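Local coordinates for CBS domain containing membrane protein (Sphaerobacter thermophilus, PDB 4ESY) that is of unknown function but carries in its C-terminal region, the part in this chain, a pair of CBS motifs of the kind that often bind adenosyl ligands for regulation, at residues Gly59-Ile64 / Pro140-Gly145; Val28-Glu33 / Pro53-Asn58. All blocks are in the same frame, centred on the assembly; numbering follows the deposited sequence.

Interaction 1: Gly59-Ile64 / Pro140-Gly145; sequences GHLVGI and PVVQDG
Leu61 reaches from strand 61-64 onto the strand of the second CBS motif, and one methyl does the touching: CD2 lies 3.8 Å from CG2 of Val142 and 4.0 Å from CB of Pro140. With CG anti to the backbone N (chi1 -178°), the leucine side chain crosses the proline at about a right angle. Further along, Ile64 CD1 reaches Pro140 CB from a second direction, roughly at right angles to Leu61 CD2, at 4.0 Å, so that the proline ring carbons CB and CG receive methyls from both residues. At the more exposed end the carbonyl O of Gly145 lies at the edge of the His60 ring, near its plane, and 3.8 Å from His60 CA. No hydrogen bond joins the two segments.

The strands run nearly antiparallel (169°) with axes 9.9 Å apart, which makes this side-chain packing between sheets. Each strand is held by its own partners: Val62 and Gly63 both pair with Val54 in a classic beta bulge, and Val141 pairs with Val148 of strand 146-152. Such face-to-face apposition of the sheets of two consecutive CBS motifs is the hallmark of a CBS pair, or Bateman module.

Interaction 2: Val28-Glu33 / Pro53-Asn58; sequences VVTVRE and PVVDQN
Val31 and Val55 join the two segments through their backbones. Val31 N donates to Pro53 O, Val31 O accepts from Val55 N at 2.8 Å, and Glu33 N closes the series on Val55 O at 3.0 Å, its donor tilted 22° from the carbonyl plane. CA-H...O contacts flank these bonds, among them Val54 CA to Val31 O at 3.3 Å. Val54 wedges its CG1 branch, anti to the backbone N (chi1 -175°), against Glu33 CA at 3.5 Å, while its CG2 meets CG2 of Val31 on the same face. The Pro53 ring fills the other end, where the Thr30 side chain crosses it at about a right angle, its CG2 turned to the ring.

This is the short parallel pairing of the first CBS motif, in which strand 31-32 is joined to strand 53-55 through helix 37-46, and strand 61-64 then adds antiparallel on the far side of 53-55.

At both ends the contact becomes looser and faces solvent. Exposed Val28 touches Pro53 only lightly, its CG2 approaching the ring CG at a slant. Beyond Val55, Arg32, bent at chi2 (-89°), lays its guanidinium beneath the backbone carbonyl of Gln57, whose O stands 3.1 Å above the plane and toward its rim; NH2 is near that oxygen, but the angle is too poor for a hydrogen bond. Arg32 CD meanwhile lies 3.4 Å from the backbone O of Asp56. OE2 of Glu33 comes within 3.6 Å of Asp56 CB, the side chains meeting obliquely, and a water bridges this OE2 to Gln57 N, donating to the first and accepting from the second. Asp56 OD1 turns to its own loop, where it accepts from His60 N and, weakly, from Asn58 N.

How the interactions relate
Read from the N terminus, interaction 2 closes first: strand 31-32 leads into helix 37-46, and the chain returns as strand 53-55 to pair beside it. A short loop, 56-60, then delivers strand 61-64 to the other edge of strand 53-55. Interaction 1 opens only here and closes much later, after the mostly helical region 83-134, when strand 138-143 arrives. The two loops therefore follow in series, neither nesting nor crossing, although their centres lie only about 8 Å apart. Interaction 2 pairs the first two strands of the first CBS motif's sheet; interaction 1 sets that sheet against the second.

Interaction 1: Gly59-Ile64 / Pro140-Gly145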
ATOM      1  N   GLY B  59     -19.006 -19.244   0.592  1.00 22.37           N
ATOM      2  CA  GLY B  59     -18.829 -17.829   0.328  1.00 23.36           C
ATOM      3  C   GLY B  59     -18.901 -16.874   1.511  1.00 23.41           C
ATOM      4  O   GLY B  59     -18.847 -15.684   1.314  1.00 22.76           O
ATOM      5  N   HIS B  60     -19.014 -17.382   2.731  1.00 19.29           N
ATOM      6  CA  HIS B  60     -19.005 -16.517   3.907  1.00 23.45           C
ATOM      7  C   HIS B  60     -17.577 -16.137   4.310  1.00 23.54           C
ATOM      8  O   HIS B  60     -16.672 -16.966   4.240  1.00 21.16           O
ATOM      9  CB  HIS B  60     -19.637 -17.240   5.085  1.00 24.39           C
ATOM     10  CG  HIS B  60     -20.960 -17.842   4.762  1.00 29.91           C
ATOM     11  ND1 HIS B  60     -22.080 -17.076   4.515  1.00 33.06           N
ATOM     12  CD2 HIS B  60     -21.345 -19.136   4.636  1.00 31.87           C
ATOM     13  CE1 HIS B  60     -23.102 -17.874   4.253  1.00 34.97           C
ATOM     14  NE2 HIS B  60     -22.681 -19.130   4.310  1.00 33.48           N
ATOM     15  N   LEU B  61     -17.389 -14.910   4.777  1.00 20.68           N
ATOM     16  CA  LEU B  61     -16.055 -14.437   5.196  1.00 20.38           C
ATOM     17  C   LEU B  61     -15.547 -15.271   6.378  1.00 21.02           C
ATOM     18  O   LEU B  61     -16.257 -15.445   7.335  1.00 22.33           O
ATOM     19  CB  LEU B  61     -16.163 -12.985   5.666  1.00 22.18           C
ATOM     20  CG  LEU B  61     -14.880 -12.311   6.094  1.00 23.40           C
ATOM     21  CD1 LEU B  61     -13.963 -12.158   4.891  1.00 23.48           C
ATOM     22  CD2 LEU B  61     -15.207 -10.945   6.698  1.00 25.46           C
ATOM     23  N   VAL B  62     -14.316 -15.750   6.329  1.00 18.14           N
ATOM     24  CA  VAL B  62     -13.751 -16.434   7.466  1.00 21.57           C
ATOM     25  C   VAL B  62     -12.387 -15.821   7.871  1.00 24.79           C
ATOM     26  O   VAL B  62     -11.875 -16.108   8.933  1.00 25.29           O
ATOM     27  CB  VAL B  62     -13.571 -17.983   7.252  1.00 18.65           C
ATOM     28  CG1 VAL B  62     -14.927 -18.698   7.211  1.00 20.71           C
ATOM     29  CG2 VAL B  62     -12.682 -18.293   6.017  1.00 14.60           C
ATOM     30  N   GLY B  63     -11.823 -14.952   7.037  1.00 23.13           N
ATOM     31  CA  GLY B  63     -10.520 -14.416   7.362  1.00 22.94           C
ATOM     32  C   GLY B  63     -10.077 -13.434   6.298  1.00 20.71           C
ATOM     33  O   GLY B  63     -10.834 -13.138   5.367  1.00 23.01           O
ATOM     34  N   ILE B  64      -8.881 -12.908   6.499  1.00 21.26           N
ATOM     35  CA  ILE B  64      -8.204 -11.996   5.583  1.00 22.90           C
ATOM     36  C   ILE B  64      -6.793 -12.526   5.361  1.00 20.10           C
ATOM     37  O   ILE B  64      -6.168 -13.033   6.289  1.00 19.16           O
ATOM     38  CB  ILE B  64      -8.026 -10.653   6.218  1.00 30.01           C
ATOM     39  CG1 ILE B  64      -9.366 -10.167   6.734  1.00 34.02           C
ATOM     40  CG2 ILE B  64      -7.426  -9.652   5.199  1.00 33.03           C
ATOM     41  CD1 ILE B  64     -10.318  -9.860   5.613  1.00 34.26           C
ATOM     42  N   PRO B 140     -12.610  -5.326   6.359  1.00 22.61           N
ATOM     43  CA  PRO B 140     -13.496  -5.975   5.395  1.00 24.56           C
ATOM     44  C   PRO B 140     -14.923  -5.372   5.405  1.00 26.18           C
ATOM     45  O   PRO B 140     -15.436  -4.976   6.446  1.00 27.95           O
ATOM     46  CB  PRO B 140     -13.485  -7.464   5.829  1.00 26.19           C
ATOM     47  CG  PRO B 140     -13.161  -7.439   7.276  1.00 29.64           C
ATOM     48  CD  PRO B 140     -12.274  -6.215   7.492  1.00 27.58           C
ATOM     49  N   VAL B 141     -15.515  -5.249   4.226  1.00 25.49           N
ATOM     50  CA  VAL B 141     -16.887  -4.764   4.092  1.00 23.79           C
ATOM     51  C   VAL B 141     -17.726  -5.970   3.710  1.00 26.08           C
ATOM     52  O   VAL B 141     -17.386  -6.719   2.801  1.00 26.21           O
ATOM     53  CB  VAL B 141     -17.007  -3.628   3.054  1.00 22.69           C
ATOM     54  CG1 VAL B 141     -18.408  -3.027   3.071  1.00 23.92           C
ATOM     55  CG2 VAL B 141     -15.973  -2.534   3.346  1.00 22.41           C
ATOM     56  N   VAL B 142     -18.802  -6.168   4.458  1.00 26.32           N
ATOM     57  CA  VAL B 142     -19.667  -7.314   4.314  1.00 30.16           C
ATOM     58  C   VAL B 142     -21.085  -6.843   4.120  1.00 32.80           C
ATOM     59  O   VAL B 142     -21.539  -5.945   4.820  1.00 34.05           O
ATOM     60  CB  VAL B 142     -19.586  -8.170   5.574  1.00 35.40           C
ATOM     61  CG1 VAL B 142     -20.640  -9.260   5.557  1.00 40.11           C
ATOM     62  CG2 VAL B 142     -18.201  -8.755   5.679  1.00 34.39           C
ATOM     63  N   GLN B 143     -21.770  -7.453   3.157  1.00 34.17           N
ATOM     64  CA  GLN B 143     -23.156  -7.158   2.825  1.00 37.79           C
ATOM     65  C   GLN B 143     -23.890  -8.506   2.793  1.00 48.57           C
ATOM     66  O   GLN B 143     -23.705  -9.304   1.868  1.00 48.41           O
ATOM     67  CB  GLN B 143     -23.226  -6.431   1.467  1.00 34.27           C
ATOM     68  CG  GLN B 143     -24.659  -6.082   0.965  1.00 59.41           C
ATOM     69  CD  GLN B 143     -24.673  -5.449  -0.434  1.00 61.37           C
ATOM     70  OE1 GLN B 143     -23.627  -5.159  -1.025  1.00 61.71           O
ATOM     71  NE2 GLN B 143     -25.862  -5.243  -0.971  1.00 64.54           N
ATOM     72  N   ASP B 144     -24.667  -8.774   3.843  1.00 57.12           N
ATOM     73  CA  ASP B 144     -25.400 -10.040   4.022  1.00 63.11           C
ATOM     74  C   ASP B 144     -24.490 -11.267   4.168  1.00 62.87           C
ATOM     75  O   ASP B 144     -24.743 -12.297   3.541  1.00 64.39           O
ATOM     76  CB  ASP B 144     -26.397 -10.290   2.879  1.00 67.49           C
ATOM     77  CG  ASP B 144     -27.297  -9.089   2.591  1.00 71.54           C
ATOM     78  OD1 ASP B 144     -27.750  -8.411   3.550  1.00 74.27           O
ATOM     79  OD2 ASP B 144     -27.555  -8.833   1.387  1.00 71.56           O
ATOM     80  N   GLY B 145     -23.443 -11.171   4.984  1.00 60.34           N
ATOM     81  CA  GLY B 145     -22.537 -12.298   5.182  1.00 58.66           C
ATOM     82  C   GLY B 145     -21.404 -12.417   4.159  1.00 52.91           C
ATOM     83  O   GLY B 145     -20.347 -13.017   4.457  1.00 51.57           O
TER

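Interaction 2: Val28-Glu33 / Pro53-Asn58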
ATOM      1  N   VAL B  28     -14.475  -7.212  -6.035  1.00 34.85           N
ATOM      2  CA  VAL B  28     -13.869  -7.997  -4.972  1.00 31.05           C
ATOM      3  C   VAL B  28     -13.345  -9.335  -5.496  1.00 29.50           C
ATOM      4  O   VAL B  28     -14.016 -10.047  -6.243  1.00 30.76           O
ATOM      5  CB  VAL B  28     -14.784  -8.164  -3.734  1.00 35.44           C
ATOM      6  CG1 VAL B  28     -15.919  -9.152  -4.002  1.00 35.12           C
ATOM      7  CG2 VAL B  28     -13.963  -8.615  -2.533  1.00 36.81           C
ATOM      8  N   VAL B  29     -12.116  -9.660  -5.136  1.00 27.73           N
ATOM      9  CA  VAL B  29     -11.569 -10.951  -5.482  1.00 27.44           C
ATOM     10  C   VAL B  29     -11.341 -11.691  -4.172  1.00 25.84           C
ATOM     11  O   VAL B  29     -10.697 -11.174  -3.283  1.00 28.84           O
ATOM     12  CB  VAL B  29     -10.245 -10.811  -6.252  1.00 29.23           C
ATOM     13  CG1 VAL B  29      -9.714 -12.175  -6.574  1.00 26.28           C
ATOM     14  CG2 VAL B  29     -10.444  -9.978  -7.535  1.00 32.32           C
ATOM     15  N   THR B  30     -11.917 -12.870  -4.023  1.00 23.90           N
ATOM     16  CA  THR B  30     -11.752 -13.617  -2.794  1.00 24.01           C
ATOM     17  C   THR B  30     -10.953 -14.891  -3.068  1.00 23.95           C
ATOM     18  O   THR B  30     -10.800 -15.276  -4.232  1.00 23.13           O
ATOM     19  CB  THR B  30     -13.109 -14.016  -2.181  1.00 24.89           C
ATOM     20  OG1 THR B  30     -13.728 -15.006  -3.013  1.00 25.04           O
ATOM     21  CG2 THR B  30     -14.023 -12.814  -2.032  1.00 22.99           C
ATOM     22  N   VAL B  31     -10.454 -15.532  -1.999  1.00 19.26           N
ATOM     23  CA  VAL B  31      -9.875 -16.861  -2.092  1.00 20.19           C
ATOM     24  C   VAL B  31     -10.575 -17.782  -1.081  1.00 21.00           C
ATOM     25  O   VAL B  31     -11.210 -17.308  -0.112  1.00 19.14           O
ATOM     26  CB  VAL B  31      -8.313 -16.847  -1.800  1.00 23.79           C
ATOM     27  CG1 VAL B  31      -7.544 -15.954  -2.822  1.00 19.20           C
ATOM     28  CG2 VAL B  31      -8.033 -16.403  -0.407  1.00 20.82           C
ATOM     29  N   ARG B  32     -10.457 -19.096  -1.293  1.00 19.94           N
ATOM     30  CA  ARG B  32     -11.095 -20.065  -0.414  1.00 21.85           C
ATOM     31  C   ARG B  32     -10.110 -20.459   0.652  1.00 22.52           C
ATOM     32  O   ARG B  32      -8.891 -20.524   0.411  1.00 21.10           O
ATOM     33  CB  ARG B  32     -11.525 -21.315  -1.206  1.00 22.11           C
ATOM     34  CG  ARG B  32     -12.637 -21.052  -2.218  1.00 21.80           C
ATOM     35  CD  ARG B  32     -13.980 -21.248  -1.511  1.00 24.86           C
ATOM     36  NE  ARG B  32     -15.122 -21.123  -2.399  1.00 26.57           N
ATOM     37  CZ  ARG B  32     -15.666 -22.120  -3.094  1.00 24.30           C
ATOM     38  NH1 ARG B  32     -15.177 -23.354  -3.036  1.00 22.44           N
ATOM     39  NH2 ARG B  32     -16.710 -21.858  -3.873  1.00 24.51           N
ATOM     40  N   GLU B  33     -10.630 -20.768   1.833  1.00 22.41           N
ATOM     41  CA  GLU B  33      -9.748 -21.121   2.928  1.00 21.42           C
ATOM     42  C   GLU B  33      -8.936 -22.375   2.625  1.00 22.97           C
ATOM     43  O   GLU B  33      -7.874 -22.554   3.190  1.00 21.96           O
ATOM     44  CB  GLU B  33     -10.524 -21.284   4.236  1.00 20.66           C
ATOM     45  CG  GLU B  33     -11.477 -22.432   4.186  1.00 22.79           C
ATOM     46  CD  GLU B  33     -12.344 -22.535   5.468  1.00 40.80           C
ATOM     47  OE1 GLU B  33     -11.901 -22.066   6.543  1.00 41.49           O
ATOM     48  OE2 GLU B  33     -13.458 -23.094   5.389  1.00 40.26           O
ATOM     49  N   PRO B  53     -10.154 -11.079   0.959  1.00 22.84           N
ATOM     50  CA  PRO B  53     -10.979 -11.847   1.910  1.00 20.44           C
ATOM     51  C   PRO B  53     -10.806 -13.344   1.644  1.00 22.37           C
ATOM     52  O   PRO B  53     -10.649 -13.747   0.480  1.00 23.35           O
ATOM     53  CB  PRO B  53     -12.425 -11.421   1.571  1.00 18.13           C
ATOM     54  CG  PRO B  53     -12.292 -10.202   0.697  1.00 19.68           C
ATOM     55  CD  PRO B  53     -10.952 -10.240   0.037  1.00 22.33           C
ATOM     56  N   VAL B  54     -10.751 -14.133   2.719  1.00 18.78           N
ATOM     57  CA  VAL B  54     -10.773 -15.574   2.655  1.00 19.16           C
ATOM     58  C   VAL B  54     -12.220 -16.032   2.996  1.00 20.39           C
ATOM     59  O   VAL B  54     -12.798 -15.586   4.009  1.00 20.51           O
ATOM     60  CB  VAL B  54      -9.806 -16.157   3.668  1.00 18.31           C
ATOM     61  CG1 VAL B  54      -9.768 -17.633   3.476  1.00 17.04           C
ATOM     62  CG2 VAL B  54      -8.406 -15.505   3.434  1.00 16.18           C
ATOM     63  N   VAL B  55     -12.822 -16.830   2.120  1.00 18.08           N
ATOM     64  CA  VAL B  55     -14.192 -17.308   2.368  1.00 21.09           C
ATOM     65  C   VAL B  55     -14.268 -18.833   2.494  1.00 20.99           C
ATOM     66  O   VAL B  55     -13.376 -19.538   2.022  1.00 18.09           O
ATOM     67  CB  VAL B  55     -15.149 -16.851   1.281  1.00 20.42           C
ATOM     68  CG1 VAL B  55     -15.177 -15.308   1.188  1.00 19.19           C
ATOM     69  CG2 VAL B  55     -14.769 -17.466  -0.081  1.00 21.94           C
ATOM     70  N   ASP B  56     -15.340 -19.341   3.096  1.00 20.99           N
ATOM     71  CA  ASP B  56     -15.574 -20.789   3.082  1.00 21.75           C
ATOM     72  C   ASP B  56     -16.195 -21.272   1.771  1.00 23.26           C
ATOM     73  O   ASP B  56     -16.391 -20.462   0.828  1.00 21.12           O
ATOM     74  CB  ASP B  56     -16.375 -21.252   4.295  1.00 24.02           C
ATOM     75  CG  ASP B  56     -17.828 -20.729   4.305  1.00 24.90           C
ATOM     76  OD1 ASP B  56     -18.356 -20.212   3.306  1.00 25.63           O
ATOM     77  OD2 ASP B  56     -18.452 -20.859   5.355  1.00 26.43           O
ATOM     78  N   GLN B  57     -16.480 -22.569   1.668  0.52 24.92           N
ATOM     79  CA  GLN B  57     -16.933 -23.097   0.382  0.52 26.31           C
ATOM     80  C   GLN B  57     -18.221 -22.426  -0.060  0.52 26.80           C
ATOM     81  O   GLN B  57     -18.450 -22.272  -1.258  0.52 28.75           O
ATOM     82  CB  GLN B  57     -17.075 -24.637   0.352  0.52 27.60           C
ATOM     83  CG  GLN B  57     -17.487 -25.130  -1.054  0.52 28.88           C
ATOM     84  CD  GLN B  57     -17.398 -26.632  -1.247  0.52 29.07           C
ATOM     85  OE1 GLN B  57     -17.641 -27.411  -0.314  0.52 31.72           O
ATOM     86  NE2 GLN B  57     -17.060 -27.051  -2.466  0.52 24.86           N
ATOM     87  N   ASN B  58     -19.040 -21.985   0.891  1.00 23.79           N
ATOM     88  CA  ASN B  58     -20.290 -21.323   0.512  1.00 26.87           C
ATOM     89  C   ASN B  58     -20.214 -19.794   0.503  1.00 25.11           C
ATOM     90  O   ASN B  58     -21.240 -19.128   0.435  1.00 25.71           O
ATOM     91  CB  ASN B  58     -21.454 -21.775   1.413  1.00 30.79           C
ATOM     92  CG  ASN B  58     -21.496 -23.279   1.571  1.00 33.90           C
ATOM     93  OD1 ASN B  58     -21.137 -23.804   2.625  1.00 36.34           O
ATOM     94  ND2 ASN B  58     -21.892 -23.984   0.506  1.00 34.63           N
TER
HETATM   95  O   HOH W   1     -14.655 -24.142   3.411  1.00 25.69           O